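Local coordinates for glyoxylate-induced Protein (Pseudomonas aeruginosa, PDB 1SQ4) that is of unknown function but belongs to the two-barrel cupin proteins and may act as a ureidoglycine aminohydrolase, at residues Tyr6-Gly11 / His135-Trp140; Glu98-Leu103 / Val109-Pro114. All blocks are in the same frame, centred on the assembly; numbering follows the deposited sequence.

Contact 1 of 2, residues Tyr6-Gly11 / His135-Trp140; sequences YYAPHG and HTRFHW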
ATOM      1  N   TYR A   6       5.924 -11.848  37.008  1.00 19.40           N
ATOM      2  CA  TYR A   6       5.611 -12.415  35.711  1.00 13.53           C
ATOM      3  C   TYR A   6       4.131 -12.229  35.420  1.00 12.22           C
ATOM      4  O   TYR A   6       3.285 -12.441  36.283  1.00 11.58           O
ATOM      5  CB  TYR A   6       5.962 -13.896  35.692  1.00 10.21           C
ATOM      6  CG  TYR A   6       7.327 -14.221  36.252  1.00  5.10           C
ATOM      7  CD1 TYR A   6       8.488 -14.074  35.487  1.00  2.96           C
ATOM      8  CD2 TYR A   6       7.449 -14.715  37.542  1.00  3.25           C
ATOM      9  CE1 TYR A   6       9.744 -14.428  36.011  1.00  3.67           C
ATOM     10  CE2 TYR A   6       8.679 -15.066  38.069  1.00  4.07           C
ATOM     11  CZ  TYR A   6       9.817 -14.927  37.311  1.00  4.98           C
ATOM     12  OH  TYR A   6      11.003 -15.330  37.873  1.00  7.26           O
ATOM     13  N   TYR A   7       3.818 -11.812  34.205  1.00 11.71           N
ATOM     14  CA  TYR A   7       2.433 -11.613  33.837  1.00 11.80           C
ATOM     15  C   TYR A   7       1.770 -12.957  33.583  1.00 12.25           C
ATOM     16  O   TYR A   7       2.406 -13.894  33.086  1.00 11.24           O
ATOM     17  CB  TYR A   7       2.326 -10.737  32.587  1.00  9.44           C
ATOM     18  CG  TYR A   7       0.933 -10.679  32.013  1.00 10.36           C
ATOM     19  CD1 TYR A   7       0.467 -11.672  31.150  1.00  8.59           C
ATOM     20  CD2 TYR A   7       0.069  -9.627  32.329  1.00 10.89           C
ATOM     21  CE1 TYR A   7      -0.826 -11.612  30.612  1.00  8.97           C
ATOM     22  CE2 TYR A   7      -1.228  -9.566  31.794  1.00  9.02           C
ATOM     23  CZ  TYR A   7      -1.664 -10.555  30.937  1.00  7.44           C
ATOM     24  OH  TYR A   7      -2.925 -10.479  30.381  1.00  6.16           O
ATOM     25  N   ALA A   8       0.487 -13.040  33.932  1.00 11.97           N
ATOM     26  CA  ALA A   8      -0.295 -14.257  33.744  1.00 12.05           C
ATOM     27  C   ALA A   8      -1.744 -13.909  33.418  1.00 12.78           C
ATOM     28  O   ALA A   8      -2.393 -13.165  34.147  1.00 13.46           O
ATOM     29  CB  ALA A   8      -0.233 -15.122  34.993  1.00 11.62           C
ATOM     30  N   PRO A   9      -2.269 -14.456  32.311  1.00 13.85           N
ATOM     31  CA  PRO A   9      -3.641 -14.213  31.874  1.00 14.04           C
ATOM     32  C   PRO A   9      -4.599 -14.643  32.954  1.00 15.78           C
ATOM     33  O   PRO A   9      -4.296 -15.534  33.749  1.00 15.22           O
ATOM     34  CB  PRO A   9      -3.783 -15.105  30.649  1.00 14.31           C
ATOM     35  CG  PRO A   9      -2.397 -15.281  30.174  1.00 15.43           C
ATOM     36  CD  PRO A   9      -1.631 -15.458  31.443  1.00 13.64           C
ATOM     37  N   HIS A  10      -5.762 -14.010  32.968  1.00 18.36           N
ATOM     38  CA  HIS A  10      -6.795 -14.332  33.936  1.00 20.28           C
ATOM     39  C   HIS A  10      -8.124 -14.510  33.219  1.00 19.85           C
ATOM     40  O   HIS A  10      -9.100 -14.976  33.803  1.00 18.62           O
ATOM     41  CB  HIS A  10      -6.889 -13.236  35.004  1.00 21.78           C
ATOM     42  CG  HIS A  10      -5.851 -13.356  36.084  1.00 24.75           C
ATOM     43  ND1 HIS A  10      -5.964 -12.711  37.297  1.00 26.88           N
ATOM     44  CD2 HIS A  10      -4.697 -14.059  36.137  1.00 24.94           C
ATOM     45  CE1 HIS A  10      -4.923 -13.016  38.053  1.00 26.26           C
ATOM     46  NE2 HIS A  10      -4.137 -13.832  37.375  1.00 25.49           N
ATOM     47  N   GLY A  11      -8.146 -14.150  31.940  1.00 21.05           N
ATOM     48  CA  GLY A  11      -9.356 -14.289  31.154  1.00 22.93           C
ATOM     49  C   GLY A  11     -10.340 -13.143  31.306  1.00 24.25           C
ATOM     50  O   GLY A  11     -10.017 -11.994  31.006  1.00 23.24           O
ATOM     51  N   HIS A 135      -5.168 -20.860  42.415  1.00 16.63           N
ATOM     52  CA  HIS A 135      -4.928 -21.253  41.041  1.00 14.81           C
ATOM     53  C   HIS A 135      -3.463 -21.152  40.709  1.00 13.75           C
ATOM     54  O   HIS A 135      -2.694 -20.481  41.400  1.00 13.42           O
ATOM     55  CB  HIS A 135      -5.714 -20.384  40.066  1.00 15.36           C
ATOM     56  CG  HIS A 135      -7.193 -20.583  40.139  1.00 16.75           C
ATOM     57  ND1 HIS A 135      -8.022 -20.373  39.061  1.00 18.04           N
ATOM     58  CD2 HIS A 135      -7.991 -20.962  41.162  1.00 17.36           C
ATOM     59  CE1 HIS A 135      -9.271 -20.616  39.416  1.00 17.06           C
ATOM     60  NE2 HIS A 135      -9.280 -20.974  40.684  1.00 18.63           N
ATOM     61  N   THR A 136      -3.071 -21.833  39.648  1.00 12.50           N
ATOM     62  CA  THR A 136      -1.684 -21.807  39.223  1.00 12.51           C
ATOM     63  C   THR A 136      -1.652 -21.598  37.714  1.00 11.18           C
ATOM     64  O   THR A 136      -2.546 -22.039  36.998  1.00 12.79           O
ATOM     65  CB  THR A 136      -0.975 -23.116  39.603  1.00  9.72           C
ATOM     66  OG1 THR A 136      -1.111 -23.317  41.009  1.00  9.43           O
ATOM     67  CG2 THR A 136       0.499 -23.049  39.258  1.00  9.22           C
ATOM     68  N   ARG A 137      -0.626 -20.920  37.226  1.00  9.15           N
ATOM     69  CA  ARG A 137      -0.544 -20.673  35.804  1.00  8.14           C
ATOM     70  C   ARG A 137       0.866 -20.861  35.294  1.00  7.33           C
ATOM     71  O   ARG A 137       1.823 -20.320  35.854  1.00  8.61           O
ATOM     72  CB  ARG A 137      -1.048 -19.260  35.507  1.00  8.86           C
ATOM     73  CG  ARG A 137      -2.456 -18.994  36.057  1.00  8.03           C
ATOM     74  CD  ARG A 137      -2.951 -17.623  35.657  1.00 10.77           C
ATOM     75  NE  ARG A 137      -4.391 -17.510  35.825  1.00 12.92           N
ATOM     76  CZ  ARG A 137      -4.994 -17.359  36.994  1.00 13.43           C
ATOM     77  NH1 ARG A 137      -4.280 -17.290  38.108  1.00 12.22           N
ATOM     78  NH2 ARG A 137      -6.317 -17.313  37.053  1.00 14.89           N
ATOM     79  N   PHE A 138       0.997 -21.645  34.233  1.00  6.54           N
ATOM     80  CA  PHE A 138       2.307 -21.898  33.652  1.00  6.45           C
ATOM     81  C   PHE A 138       2.282 -21.981  32.137  1.00  5.79           C
ATOM     82  O   PHE A 138       1.230 -22.151  31.532  1.00  6.39           O
ATOM     83  CB  PHE A 138       2.905 -23.198  34.201  1.00  3.71           C
ATOM     84  CG  PHE A 138       2.107 -24.435  33.859  1.00  2.07           C
ATOM     85  CD1 PHE A 138       0.949 -24.746  34.559  1.00  1.36           C
ATOM     86  CD2 PHE A 138       2.563 -25.328  32.891  1.00  1.91           C
ATOM     87  CE1 PHE A 138       0.257 -25.913  34.295  1.00  1.00           C
ATOM     88  CE2 PHE A 138       1.875 -26.498  32.619  1.00  1.00           C
ATOM     89  CZ  PHE A 138       0.730 -26.795  33.327  1.00  1.00           C
ATOM     90  N   HIS A 139       3.467 -21.872  31.545  1.00  5.44           N
ATOM     91  CA  HIS A 139       3.633 -21.952  30.104  1.00  4.91           C
ATOM     92  C   HIS A 139       4.105 -23.351  29.762  1.00  4.83           C
ATOM     93  O   HIS A 139       4.933 -23.916  30.466  1.00  6.80           O
ATOM     94  CB  HIS A 139       4.669 -20.936  29.608  1.00  2.39           C
ATOM     95  CG  HIS A 139       4.163 -19.530  29.544  1.00  2.22           C
ATOM     96  ND1 HIS A 139       4.165 -18.790  28.384  1.00  1.00           N
ATOM     97  CD2 HIS A 139       3.651 -18.719  30.504  1.00  1.78           C
ATOM     98  CE1 HIS A 139       3.680 -17.587  28.628  1.00  2.42           C
ATOM     99  NE2 HIS A 139       3.361 -17.519  29.909  1.00  3.29           N
ATOM    100  N   TRP A 140       3.581 -23.905  28.677  1.00  4.14           N
ATOM    101  CA  TRP A 140       3.959 -25.242  28.253  1.00  2.97           C
ATOM    102  C   TRP A 140       4.382 -25.181  26.786  1.00  4.66           C
ATOM    103  O   TRP A 140       3.561 -25.031  25.883  1.00  6.52           O
ATOM    104  CB  TRP A 140       2.770 -26.184  28.462  1.00  3.53           C
ATOM    105  CG  TRP A 140       3.005 -27.649  28.154  1.00  3.00           C
ATOM    106  CD1 TRP A 140       4.184 -28.245  27.821  1.00  4.02           C
ATOM    107  CD2 TRP A 140       2.004 -28.677  28.079  1.00  2.43           C
ATOM    108  NE1 TRP A 140       3.979 -29.581  27.530  1.00  4.20           N
ATOM    109  CE2 TRP A 140       2.644 -29.868  27.679  1.00  1.77           C
ATOM    110  CE3 TRP A 140       0.615 -28.704  28.304  1.00  1.96           C
ATOM    111  CZ2 TRP A 140       1.961 -31.069  27.499  1.00  1.54           C
ATOM    112  CZ3 TRP A 140      -0.067 -29.908  28.123  1.00  1.00           C
ATOM    113  CH2 TRP A 140       0.610 -31.067  27.723  1.00  1.00           C
TER
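Arg137 and His10 touch each other, and both hold one oxygen, OE1 of Glu98, which lies outside the two segments. Arg137 NH1 makes a salt bridge to it, and His10 NE2 a hydrogen bond. This shared carboxylate holds the two groups together, and its charge would probably offset that of the arginine.

The imidazole of His10 covers one face of the guanidinium. His10 CD2 stands over the centre of that face, 3.4 Å from Arg137 CZ. The two planes are 33° apart, so this is a tilted overlap and not a flat stack. Arg137 NH2 in turn lies over one face of the imidazole, nearer the ring's edge than its middle.

Arg137 reaches this place as an extended chain from CG to NE (chi2 -176°). Along its stem, Arg137 CD lies 3.8 Å from Ala8 CB. Arg137 NE lies 2.9 Å from Pro9 O, which comes obliquely from the same side as His10. The angle is too poor for a hydrogen bond.

The segment 6-11 is an irregular N-terminal arm laid across the sheet of the first cupin barrel. It passes strand 136-144, which lies between strands 69-76 and 90-98. Ala8 also touches Val97 of strand 90-98, and Pro9 touches Ile72 of strand 69-76. Through the backbone bond of Tyr7 to Leu219, the arm also reaches the sheet that holds strand 212-220, in the second barrel.

Contact 2 of 2, residues Glu98-Leu103 / Val109-Pro114; sequences EGELSL and VHAMQP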
ATOM      1  N   GLU A  98       2.624 -18.024  37.848  1.00 13.86           N
ATOM      2  CA  GLU A  98       1.801 -17.629  38.976  1.00 13.84           C
ATOM      3  C   GLU A  98       1.314 -18.860  39.684  1.00 14.23           C
ATOM      4  O   GLU A  98       0.875 -19.818  39.047  1.00 13.41           O
ATOM      5  CB  GLU A  98       0.612 -16.815  38.505  1.00 15.71           C
ATOM      6  CG  GLU A  98      -0.110 -16.069  39.590  1.00 17.43           C
ATOM      7  CD  GLU A  98      -1.229 -15.244  39.013  1.00 21.82           C
ATOM      8  OE1 GLU A  98      -2.342 -15.785  38.864  1.00 24.66           O
ATOM      9  OE2 GLU A  98      -0.987 -14.065  38.671  1.00 24.48           O
ATOM     10  N   GLY A  99       1.403 -18.828  41.010  1.00 13.76           N
ATOM     11  CA  GLY A  99       0.976 -19.959  41.812  1.00 13.88           C
ATOM     12  C   GLY A  99       2.078 -20.986  42.005  1.00 14.27           C
ATOM     13  O   GLY A  99       3.244 -20.736  41.695  1.00 12.66           O
ATOM     14  N   GLU A 100       1.705 -22.147  42.531  1.00 15.03           N
ATOM     15  CA  GLU A 100       2.662 -23.217  42.763  1.00 16.39           C
ATOM     16  C   GLU A 100       2.204 -24.491  42.063  1.00 15.31           C
ATOM     17  O   GLU A 100       1.076 -24.942  42.248  1.00 14.12           O
ATOM     18  CB  GLU A 100       2.805 -23.482  44.257  1.00 20.05           C
ATOM     19  CG  GLU A 100       3.760 -24.612  44.613  1.00 25.09           C
ATOM     20  CD  GLU A 100       3.522 -25.137  46.025  1.00 29.47           C
ATOM     21  OE1 GLU A 100       3.289 -24.299  46.933  1.00 31.35           O
ATOM     22  OE2 GLU A 100       3.577 -26.377  46.224  1.00 29.56           O
ATOM     23  N   LEU A 101       3.088 -25.059  41.249  1.00 13.80           N
ATOM     24  CA  LEU A 101       2.779 -26.276  40.522  1.00 11.97           C
ATOM     25  C   LEU A 101       3.571 -27.423  41.120  1.00 11.46           C
ATOM     26  O   LEU A 101       4.698 -27.246  41.580  1.00 11.03           O
ATOM     27  CB  LEU A 101       3.133 -26.115  39.036  1.00 11.84           C
ATOM     28  CG  LEU A 101       2.700 -27.187  38.024  1.00 11.01           C
ATOM     29  CD1 LEU A 101       1.198 -27.360  38.077  1.00 11.06           C
ATOM     30  CD2 LEU A 101       3.115 -26.776  36.620  1.00  8.98           C
ATOM     31  N   SER A 102       2.961 -28.600  41.125  1.00 11.62           N
ATOM     32  CA  SER A 102       3.603 -29.794  41.652  1.00 11.23           C
ATOM     33  C   SER A 102       3.890 -30.714  40.472  1.00 11.31           C
ATOM     34  O   SER A 102       2.967 -31.234  39.844  1.00 12.05           O
ATOM     35  CB  SER A 102       2.678 -30.481  42.655  1.00 12.26           C
ATOM     36  OG  SER A 102       3.271 -31.635  43.212  1.00  9.79           O
ATOM     37  N   LEU A 103       5.172 -30.893  40.166  1.00 10.78           N
ATOM     38  CA  LEU A 103       5.597 -31.743  39.053  1.00 10.79           C
ATOM     39  C   LEU A 103       6.312 -33.000  39.523  1.00 11.66           C
ATOM     40  O   LEU A 103       7.240 -32.940  40.328  1.00 11.16           O
ATOM     41  CB  LEU A 103       6.545 -30.977  38.119  1.00  9.69           C
ATOM     42  CG  LEU A 103       7.247 -31.793  37.021  1.00  6.85           C
ATOM     43  CD1 LEU A 103       6.220 -32.265  36.022  1.00  8.65           C
ATOM     44  CD2 LEU A 103       8.305 -30.965  36.334  1.00  5.37           C
ATOM     45  N   VAL A 109       9.473 -35.611  42.830  1.00 26.16           N
ATOM     46  CA  VAL A 109       8.445 -34.582  42.967  1.00 25.47           C
ATOM     47  C   VAL A 109       9.065 -33.208  43.206  1.00 24.81           C
ATOM     48  O   VAL A 109       9.892 -33.042  44.100  1.00 26.63           O
ATOM     49  CB  VAL A 109       7.483 -34.911  44.136  1.00 25.38           C
ATOM     50  CG1 VAL A 109       6.340 -33.916  44.179  1.00 24.29           C
ATOM     51  CG2 VAL A 109       6.941 -36.316  43.975  1.00 25.35           C
ATOM     52  N   HIS A 110       8.674 -32.224  42.404  1.00 24.20           N
ATOM     53  CA  HIS A 110       9.210 -30.875  42.557  1.00 22.80           C
ATOM     54  C   HIS A 110       8.126 -29.866  42.862  1.00 22.41           C
ATOM     55  O   HIS A 110       7.080 -29.856  42.223  1.00 22.42           O
ATOM     56  CB  HIS A 110       9.923 -30.415  41.289  1.00 22.05           C
ATOM     57  CG  HIS A 110      10.999 -31.339  40.831  1.00 21.49           C
ATOM     58  ND1 HIS A 110      10.736 -32.474  40.096  1.00 20.33           N
ATOM     59  CD2 HIS A 110      12.339 -31.311  41.018  1.00 20.19           C
ATOM     60  CE1 HIS A 110      11.868 -33.106  39.849  1.00 20.82           C
ATOM     61  NE2 HIS A 110      12.856 -32.421  40.400  1.00 21.07           N
ATOM     62  N   ALA A 111       8.385 -29.011  43.839  1.00 22.23           N
ATOM     63  CA  ALA A 111       7.437 -27.975  44.191  1.00 22.31           C
ATOM     64  C   ALA A 111       7.919 -26.748  43.435  1.00 22.96           C
ATOM     65  O   ALA A 111       8.880 -26.091  43.849  1.00 23.60           O
ATOM     66  CB  ALA A 111       7.457 -27.720  45.687  1.00 21.64           C
HETATM   67  N   MSE A 112       7.260 -26.452  42.320  1.00 23.06           N
HETATM   68  CA  MSE A 112       7.640 -25.315  41.489  1.00 23.12           C
HETATM   69  C   MSE A 112       6.929 -24.022  41.874  1.00 22.41           C
HETATM   70  O   MSE A 112       5.703 -23.967  41.921  1.00 24.03           O
HETATM   71  CB  MSE A 112       7.351 -25.621  40.018  1.00 23.25           C
HETATM   72  CG  MSE A 112       7.826 -26.978  39.567  1.00 25.17           C
HETATM   73 SE   MSE A 112       7.980 -27.131  37.648  1.00 32.12          SE
HETATM   74  CE  MSE A 112       6.192 -27.710  37.251  1.00 30.34           C
ATOM     75  N   GLN A 113       7.708 -22.983  42.145  1.00 21.40           N
ATOM     76  CA  GLN A 113       7.163 -21.679  42.504  1.00 20.22           C
ATOM     77  C   GLN A 113       7.233 -20.801  41.265  1.00 18.89           C
ATOM     78  O   GLN A 113       7.911 -21.141  40.297  1.00 18.55           O
ATOM     79  CB  GLN A 113       7.997 -21.050  43.609  1.00 21.60           C
ATOM     80  CG  GLN A 113       8.071 -21.877  44.878  1.00 25.85           C
ATOM     81  CD  GLN A 113       6.712 -22.061  45.509  1.00 29.58           C
ATOM     82  OE1 GLN A 113       5.945 -21.094  45.657  1.00 30.71           O
ATOM     83  NE2 GLN A 113       6.399 -23.298  45.901  1.00 30.64           N
ATOM     84  N   PRO A 114       6.527 -19.663  41.264  1.00 18.04           N
ATOM     85  CA  PRO A 114       6.612 -18.825  40.065  1.00 17.00           C
ATOM     86  C   PRO A 114       8.088 -18.575  39.767  1.00 15.26           C
ATOM     87  O   PRO A 114       8.865 -18.218  40.660  1.00 15.64           O
ATOM     88  CB  PRO A 114       5.856 -17.568  40.477  1.00 15.34           C
ATOM     89  CG  PRO A 114       4.784 -18.130  41.368  1.00 16.36           C
ATOM     90  CD  PRO A 114       5.577 -19.095  42.234  1.00 17.60           C
TER
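Leu101 and Met112, a selenomethionine, pair through two backbone hydrogen bonds, and their side chains pack on the buried face of a hairpin. Met112 N gives a bond of 2.8 Å to Leu101 O, and Leu101 N returns one of 2.9 Å to Met112 O. Two more join Leu103 and His110, with Leu103 N to His110 O at 3.0 Å. Ser102 and Ala111 form the non-hydrogen-bonded pair between them.

The dense part lies under this ladder. The Met112 chain bends at chi3 (-89°), which carries its terminal CE between the two leucines. Met112 CE meets Leu101 CD2 at 3.3 Å and Leu103 CB at 3.4 Å. Leu101 and Met112 run side by side in the same direction, while Leu103 crosses Met112 at a slant. Ala118 of strand 116-120 touches both Leu103 and Met112, and Phe138 of strand 136-144 touches Leu101.

The opposite face is looser and more open to solvent. It carries Ser102 and the exposed Ala111, whose CB comes only to 4.1 Å from Glu100 OE2. Nearby, the exposed Gln113 folds back at chi2 (-62°) and brings its amide to the stem of Glu100. Gln113 NE2 is 3.2 Å from Glu100 CG. The carboxylate and amide planes are 55° apart.

Strands 101-105 and 109-112 form an antiparallel beta hairpin at one edge of a four-stranded sheet, consistent with the small sheet of a cupin beta-barrel.

Overall arrangement
From the N terminus, the chain first passes through 6-11, in a loop before any strand. Contact 1 brings this piece to strand 136-144 and closes a loop of more than 120 residues that holds much of the first cupin barrel. Contact 2 is nested inside that loop and closes only the short turn between strands 101-105 and 109-112. The contact centres are about 12 Å apart, and the two meet directly. Besides the salt bridge from Glu98, Thr136 OG1 lies 3.0 Å from Glu100 O, a probable hydrogen bond. Together they connect the N-terminal segment, the six-stranded sheet and the smaller four-stranded sheet of this barrel.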